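Local coordinates for polysaccharide biosynthesis protein CapD (Bacillus thuringiensis HD-771, PDB 6BWC) that probably acts as an NADP-dependent short-chain dehydrogenase-type enzyme on UDP-N-acetylglucosamine, in the pathway to the CMP-pseudaminic acid used in flagellin glycosylation, at residues Asn111-Lys114 / Ala115-Gln119; Thr194-Asp197 / Leu198-Arg202. The protein carries 2 engineered substitutions. All blocks are in the same frame, centred on the assembly; numbering follows the deposited sequence.

Contact 1: Asn111-Lys114 / Ala115-Gln119; sequences NVIK and AAIAQ
Asn111-Lys114 and Ala115-Gln119 meet as consecutive turns at the C-terminal end of helix 98-118, one of the helices flanking the mostly parallel central sheet of this Rossmann-type fold; the contact is local, three to four residues along the chain. Four successive i to i+4 backbone hydrogen bonds establish it as alpha-helix. Ala115 N reaches Asn111 O at 2.9 Å, Ala116 N reaches Val112 O at 2.7 Å, and Ile117 N meets Ile113 O at 3.1 Å with a fairly straight N-H...O angle of 166°. The fourth joins Ala118 N to Lys114 O at 3.1 Å, and a further bond, Gln119 N to Ala115 O, follows before the chain turns off toward strand 123-129.

The side chains sort by face. Ala115 rests on Tyr69 and Val72 of helix 69-75, and Lys114 makes a cation-pi contact with Tyr69; Asn111 ND2 donates to Ile66 O, just before that helix. On another face Ile113 packs on Leu149, Ile150 and Ala153 of helix 138-156, and both Ile113 and Ile117 reach Phe164 of strand 163-169. These two isoleucines run side by side and point the same way. In Ile117, CG1 sits anti to the carbonyl carbon (chi1 -70°), which carries CD1 back along the helix: it comes to 3.5 Å from Ile113 O and to 4.1 Å from Ile113 CG2.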
ATOM      1  N   ASN C 111       1.906  14.404  -2.160  1.00 12.25           N
ATOM      2  CA  ASN C 111       0.485  14.234  -1.931  1.00 12.41           C
ATOM      3  C   ASN C 111      -0.266  15.562  -2.156  1.00 12.19           C
ATOM      4  O   ASN C 111      -1.264  15.559  -2.866  1.00 12.42           O
ATOM      5  CB  ASN C 111       0.193  13.627  -0.545  1.00 12.58           C
ATOM      6  CG  ASN C 111       0.581  12.157  -0.448  1.00 12.67           C
ATOM      7  OD1 ASN C 111       0.626  11.438  -1.472  1.00 12.50           O
ATOM      8  ND2 ASN C 111       0.873  11.692   0.797  1.00 12.49           N
ATOM      9  N   VAL C 112       0.233  16.678  -1.613  1.00 11.63           N
ATOM     10  CA  VAL C 112      -0.370  17.984  -1.875  1.00 11.60           C
ATOM     11  C   VAL C 112      -0.486  18.250  -3.395  1.00 11.91           C
ATOM     12  O   VAL C 112      -1.577  18.526  -3.916  1.00 11.61           O
ATOM     13  CB  VAL C 112       0.414  19.111  -1.159  1.00 11.52           C
ATOM     14  CG1 VAL C 112       0.063  20.501  -1.680  1.00 11.33           C
ATOM     15  CG2 VAL C 112       0.148  19.046   0.330  1.00 11.70           C
ATOM     16  N   ILE C 113       0.640  18.137  -4.090  1.00 12.20           N
ATOM     17  CA  ILE C 113       0.728  18.452  -5.518  1.00 12.71           C
ATOM     18  C   ILE C 113      -0.279  17.640  -6.351  1.00 13.33           C
ATOM     19  O   ILE C 113      -1.055  18.195  -7.151  1.00 13.53           O
ATOM     20  CB  ILE C 113       2.186  18.242  -6.018  1.00 12.72           C
ATOM     21  CG1 ILE C 113       3.077  19.355  -5.428  1.00 12.84           C
ATOM     22  CG2 ILE C 113       2.266  18.258  -7.550  1.00 12.52           C
ATOM     23  CD1 ILE C 113       4.570  19.112  -5.471  1.00 12.78           C
ATOM     24  N   LYS C 114      -0.248  16.328  -6.132  1.00 13.81           N
ATOM     25  CA  LYS C 114      -1.131  15.367  -6.773  1.00 14.19           C
ATOM     26  C   LYS C 114      -2.617  15.646  -6.464  1.00 14.03           C
ATOM     27  O   LYS C 114      -3.462  15.630  -7.354  1.00 13.93           O
ATOM     28  CB  LYS C 114      -0.731  13.989  -6.259  1.00 15.13           C
ATOM     29  CG  LYS C 114      -1.347  12.803  -6.970  1.00 16.28           C
ATOM     30  CD  LYS C 114      -1.033  11.483  -6.234  1.00 17.14           C
ATOM     31  CE  LYS C 114      -2.139  10.413  -6.454  1.00 17.46           C
ATOM     32  NZ  LYS C 114      -2.381   9.541  -5.252  1.00 17.43           N
ATOM     33  N   ALA C 115      -2.913  15.904  -5.193  1.00 13.85           N
ATOM     34  CA  ALA C 115      -4.267  16.193  -4.729  1.00 13.90           C
ATOM     35  C   ALA C 115      -4.816  17.525  -5.247  1.00 14.67           C
ATOM     36  O   ALA C 115      -6.035  17.659  -5.498  1.00 14.80           O
ATOM     37  CB  ALA C 115      -4.301  16.208  -3.210  1.00 13.66           C
ATOM     38  N   ALA C 116      -3.922  18.517  -5.343  1.00 15.01           N
ATOM     39  CA  ALA C 116      -4.266  19.860  -5.781  1.00 14.98           C
ATOM     40  C   ALA C 116      -4.599  19.893  -7.272  1.00 15.34           C
ATOM     41  O   ALA C 116      -5.563  20.570  -7.687  1.00 15.04           O
ATOM     42  CB  ALA C 116      -3.122  20.799  -5.459  1.00 15.26           C
ATOM     43  N   ILE C 117      -3.818  19.150  -8.064  1.00 15.63           N
ATOM     44  CA  ILE C 117      -4.136  18.946  -9.486  1.00 15.88           C
ATOM     45  C   ILE C 117      -5.467  18.230  -9.637  1.00 16.36           C
ATOM     46  O   ILE C 117      -6.288  18.658 -10.426  1.00 16.80           O
ATOM     47  CB  ILE C 117      -3.029  18.165 -10.225  1.00 15.65           C
ATOM     48  CG1 ILE C 117      -1.780  19.047 -10.343  1.00 15.43           C
ATOM     49  CG2 ILE C 117      -3.492  17.705 -11.610  1.00 15.62           C
ATOM     50  CD1 ILE C 117      -0.507  18.278 -10.571  1.00 15.37           C
ATOM     51  N   ALA C 118      -5.675  17.164  -8.865  1.00 17.14           N
ATOM     52  CA  ALA C 118      -6.891  16.340  -8.971  1.00 17.75           C
ATOM     53  C   ALA C 118      -8.174  17.107  -8.635  1.00 18.29           C
ATOM     54  O   ALA C 118      -9.187  16.883  -9.282  1.00 18.61           O
ATOM     55  CB  ALA C 118      -6.777  15.080  -8.113  1.00 17.43           C
ATOM     56  N   GLN C 119      -8.124  18.010  -7.649  1.00 18.98           N
ATOM     57  CA  GLN C 119      -9.297  18.825  -7.251  1.00 19.58           C
ATOM     58  C   GLN C 119      -9.436  20.178  -7.978  1.00 19.64           C
ATOM     59  O   GLN C 119     -10.344  20.978  -7.664  1.00 19.12           O
ATOM     60  CB  GLN C 119      -9.300  19.040  -5.733  1.00 19.67           C
ATOM     61  CG  GLN C 119      -9.539  17.757  -4.961  1.00 19.98           C
ATOM     62  CD  GLN C 119     -11.008  17.393  -4.847  1.00 20.43           C
ATOM     63  OE1 GLN C 119     -11.838  17.836  -5.647  1.00 20.69           O
ATOM     64  NE2 GLN C 119     -11.347  16.609  -3.819  1.00 20.92           N
TER

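Contact 2: Thr194-Asp197 / Leu198-Arg202; sequences TVTD and LSMSR. With UD1 (uridine-diphosphate-N-acetylglucosamine), chain O.
Thr196 and Met200 converge, unusually, on a single ribose hydroxyl of the bound UDP-N-acetylglucosamine: Thr196 OG1 lies 2.5 Å from UD1 O2', and Met200 SD approaches the same oxygen at 3.2 Å. The threonine hydroxyl lies between its backbone N and carbonyl carbon (chi1 50°), a rotation that also puts UD1 O2 within hydrogen-bonding range, so its one proton could serve either ligand oxygen.

What brings Met200 back beside Thr196 is a type I beta turn from Asp197 to Met200, joining strand 192-195 to strand 201-205. Its closing bond, Met200 N to Asp197 O, measures 3.1 Å at 168°, with the donor above the carbonyl plane. Asp197 OD1 adds a weak bond to Ser199 N inside the turn. Across the entry to the turn, Val195 CG1 packs at 3.6 Å on Leu198 CG, the two side chains crossing at about a right angle; Leu198 also touches Asn237 and Ser240 of helix 236-251.

The base is read by backbone. Thr194 O accepts from UD1 N3 at 2.7 Å (165°), while Thr196 N donates to UD1 O2 at 3.0 Å. Further along, Arg202 uses NE to bond the diphosphate oxygen UD1 O2B at 2.8 Å, at the edge and in the plane of its guanidinium, and UD1 O3B lies over one face. An N3-H donor beside an O2 acceptor suits uracil, whereas neutral cytosine lacks that proton, and the arginine probably offsets diphosphate charge; together these features are consistent with recognition of the UDP part of the ligand.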
ATOM      1  N   THR C 194      21.848  27.444  26.941  1.00 32.12           N
ATOM      2  CA  THR C 194      22.624  26.482  26.165  1.00 30.80           C
ATOM      3  C   THR C 194      23.009  27.095  24.820  1.00 30.33           C
ATOM      4  O   THR C 194      22.159  27.343  23.965  1.00 29.36           O
ATOM      5  CB  THR C 194      21.816  25.203  25.927  1.00 31.72           C
ATOM      6  OG1 THR C 194      21.785  24.435  27.134  1.00 30.77           O
ATOM      7  CG2 THR C 194      22.430  24.353  24.835  1.00 33.19           C
ATOM      8  N   VAL C 195      24.305  27.285  24.622  1.00 30.69           N
ATOM      9  CA  VAL C 195      24.826  27.986  23.462  1.00 29.65           C
ATOM     10  C   VAL C 195      25.518  26.972  22.553  1.00 28.93           C
ATOM     11  O   VAL C 195      26.406  26.249  22.983  1.00 29.04           O
ATOM     12  CB  VAL C 195      25.730  29.134  23.953  1.00 30.03           C
ATOM     13  CG1 VAL C 195      26.994  29.293  23.120  1.00 30.61           C
ATOM     14  CG2 VAL C 195      24.914  30.428  24.022  1.00 29.93           C
ATOM     15  N   THR C 196      25.080  26.894  21.304  1.00 28.14           N
ATOM     16  CA  THR C 196      25.698  26.006  20.319  1.00 27.32           C
ATOM     17  C   THR C 196      27.080  26.576  19.966  1.00 27.61           C
ATOM     18  O   THR C 196      28.104  25.987  20.302  1.00 30.75           O
ATOM     19  CB  THR C 196      24.822  25.843  19.038  1.00 27.09           C
ATOM     20  OG1 THR C 196      24.428  27.138  18.530  1.00 26.42           O
ATOM     21  CG2 THR C 196      23.553  24.967  19.317  1.00 26.24           C
ATOM     22  N   ASP C 197      27.110  27.746  19.339  1.00 25.51           N
ATOM     23  CA  ASP C 197      28.351  28.309  18.832  1.00 23.83           C
ATOM     24  C   ASP C 197      28.071  29.775  18.507  1.00 23.76           C
ATOM     25  O   ASP C 197      27.374  30.073  17.540  1.00 24.17           O
ATOM     26  CB  ASP C 197      28.767  27.502  17.602  1.00 22.70           C
ATOM     27  CG  ASP C 197      30.012  28.020  16.935  1.00 22.52           C
ATOM     28  OD1 ASP C 197      30.278  29.242  16.970  1.00 21.09           O
ATOM     29  OD2 ASP C 197      30.712  27.177  16.328  1.00 22.66           O
ATOM     30  N   LEU C 198      28.610  30.684  19.315  1.00 23.17           N
ATOM     31  CA  LEU C 198      28.195  32.097  19.280  1.00 23.28           C
ATOM     32  C   LEU C 198      28.505  32.789  17.962  1.00 23.41           C
ATOM     33  O   LEU C 198      27.798  33.706  17.540  1.00 23.33           O
ATOM     34  CB  LEU C 198      28.821  32.874  20.446  1.00 23.63           C
ATOM     35  CG  LEU C 198      28.348  32.404  21.823  1.00 23.54           C
ATOM     36  CD1 LEU C 198      29.213  32.947  22.955  1.00 23.35           C
ATOM     37  CD2 LEU C 198      26.878  32.756  22.023  1.00 23.46           C
ATOM     38  N   SER C 199      29.542  32.308  17.296  1.00 24.14           N
ATOM     39  CA  SER C 199      29.937  32.794  15.971  1.00 24.37           C
ATOM     40  C   SER C 199      28.925  32.614  14.836  1.00 24.61           C
ATOM     41  O   SER C 199      29.123  33.172  13.759  1.00 25.34           O
ATOM     42  CB  SER C 199      31.253  32.122  15.551  1.00 24.22           C
ATOM     43  OG  SER C 199      31.109  31.499  14.295  1.00 24.74           O
ATOM     44  N   MET C 200      27.897  31.792  15.036  1.00 25.69           N
ATOM     45  CA  MET C 200      26.878  31.556  14.008  1.00 25.95           C
ATOM     46  C   MET C 200      26.065  32.836  13.752  1.00 26.30           C
ATOM     47  O   MET C 200      25.775  33.613  14.678  1.00 28.52           O
ATOM     48  CB  MET C 200      25.922  30.423  14.428  1.00 25.76           C
ATOM     49  CG  MET C 200      26.535  29.038  14.534  1.00 25.04           C
ATOM     50  SD  MET C 200      25.548  28.023  15.651  1.00 24.58           S
ATOM     51  CE  MET C 200      25.197  26.659  14.559  1.00 25.31           C
ATOM     52  N   SER C 201      25.710  33.044  12.494  1.00 25.18           N
ATOM     53  CA  SER C 201      24.940  34.191  12.069  1.00 25.29           C
ATOM     54  C   SER C 201      23.705  33.618  11.390  1.00 25.17           C
ATOM     55  O   SER C 201      23.742  32.466  10.965  1.00 26.46           O
ATOM     56  CB  SER C 201      25.783  35.055  11.114  1.00 25.63           C
ATOM     57  OG  SER C 201      26.125  34.367   9.906  1.00 25.76           O
ATOM     58  N   ARG C 202      22.621  34.391  11.295  1.00 24.28           N
ATOM     59  CA  ARG C 202      21.362  33.894  10.725  1.00 24.20           C
ATOM     60  C   ARG C 202      20.525  35.017  10.117  1.00 23.22           C
ATOM     61  O   ARG C 202      20.396  36.085  10.730  1.00 24.03           O
ATOM     62  CB  ARG C 202      20.521  33.221  11.827  1.00 25.81           C
ATOM     63  CG  ARG C 202      20.969  31.841  12.338  1.00 26.48           C
ATOM     64  CD  ARG C 202      20.557  30.718  11.396  1.00 27.14           C
ATOM     65  NE  ARG C 202      20.896  29.392  11.930  1.00 28.51           N
ATOM     66  CZ  ARG C 202      22.070  28.771  11.785  1.00 28.08           C
ATOM     67  NH1 ARG C 202      23.076  29.329  11.121  1.00 28.40           N
ATOM     68  NH2 ARG C 202      22.245  27.573  12.324  1.00 28.70           N
TER
HETATM   69  C1' UD1 O 401      15.063  27.676  11.944  1.00 12.53           C
HETATM   70  C2' UD1 O 401      13.978  26.728  11.462  1.00 12.80           C
HETATM   71  C3' UD1 O 401      14.386  26.012  10.176  1.00 12.91           C
HETATM   72  C4' UD1 O 401      14.913  26.983   9.123  1.00 12.57           C
HETATM   73  C5' UD1 O 401      15.830  28.071   9.716  1.00 12.55           C
HETATM   74  C6' UD1 O 401      16.029  29.199   8.695  1.00 12.45           C
HETATM   75  C7' UD1 O 401      12.837  25.973  13.509  1.00 13.80           C
HETATM   76  C8' UD1 O 401      12.841  24.936  14.615  1.00 14.08           C
HETATM   77  N2' UD1 O 401      13.667  25.747  12.486  1.00 13.01           N
HETATM   78  O1' UD1 O 401      16.271  26.960  12.147  1.00 13.55           O
HETATM   79  O3' UD1 O 401      13.250  25.277   9.678  1.00 13.17           O
HETATM   80  O4' UD1 O 401      15.620  26.288   8.113  1.00 12.23           O
HETATM   81  O5' UD1 O 401      15.310  28.623  10.945  1.00 12.14           O
HETATM   82  O6' UD1 O 401      17.364  29.713   8.730  1.00 12.54           O
HETATM   83  O7' UD1 O 401      12.139  26.980  13.611  1.00 14.37           O
HETATM   84  N1  UD1 O 401      20.835  27.478  19.322  1.00 20.15           N
HETATM   85  C2  UD1 O 401      21.489  27.545  20.589  1.00 19.84           C
HETATM   86  N3  UD1 O 401      21.059  26.774  21.601  1.00 19.85           N
HETATM   87  C4  UD1 O 401      20.019  25.929  21.455  1.00 19.12           C
HETATM   88  C5  UD1 O 401      19.352  25.847  20.258  1.00 19.04           C
HETATM   89  C6  UD1 O 401      19.765  26.645  19.202  1.00 19.69           C
HETATM   90  O2  UD1 O 401      22.467  28.290  20.780  1.00 19.54           O
HETATM   91  O4  UD1 O 401      19.620  25.225  22.396  1.00 18.47           O
HETATM   92  C1B UD1 O 401      21.292  28.292  18.175  1.00 19.04           C
HETATM   93  C2B UD1 O 401      21.440  27.539  16.851  1.00 19.02           C
HETATM   94  O2' UD1 O 401      22.724  26.944  16.708  1.00 19.34           O
HETATM   95  C3B UD1 O 401      21.135  28.584  15.797  1.00 18.75           C
HETATM   96  C4B UD1 O 401      20.164  29.494  16.518  1.00 18.45           C
HETATM   97  O4B UD1 O 401      20.313  29.268  17.919  1.00 18.82           O
HETATM   98  O3B UD1 O 401      22.256  29.375  15.389  1.00 18.94           O
HETATM   99  C5B UD1 O 401      18.714  29.260  16.127  1.00 17.70           C
HETATM  100  O5B UD1 O 401      18.222  27.949  16.447  1.00 16.47           O
HETATM  101  PA  UD1 O 401      16.664  27.719  16.131  1.00 16.16           P
HETATM  102  O1A UD1 O 401      16.120  26.459  16.758  1.00 16.47           O
HETATM  103  O2A UD1 O 401      15.859  29.003  16.354  1.00 16.67           O
HETATM  104  O3A UD1 O 401      16.528  27.708  14.522  1.00 15.22           O
HETATM  105  PB  UD1 O 401      17.436  27.214  13.276  1.00 14.70           P
HETATM  106  O1B UD1 O 401      17.994  25.835  13.562  1.00 14.67           O
HETATM  107  O2B UD1 O 401      18.414  28.255  12.744  1.00 14.28           O

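The two contacts occupy opposite sides of the chain's centre, their own centres 40 Å apart and their nearest atoms about 26 Å apart, so neither touches the other. Contact 1 belongs to the nucleotide-binding half: the side chain of Val112 is about 9 Å from a bound NADP, near the cofactor's binding site. Contact 2 lines the sugar-nucleotide pocket directly, and its Met200 side chain is about 14 Å from a bound NADP. In chain order, residues 111-119 precede residues 194-202. Between them in sequence come Ser129 and Asn171, which also hydrogen-bond UDP-N-acetylglucosamine, as do Lys89 and Glu269.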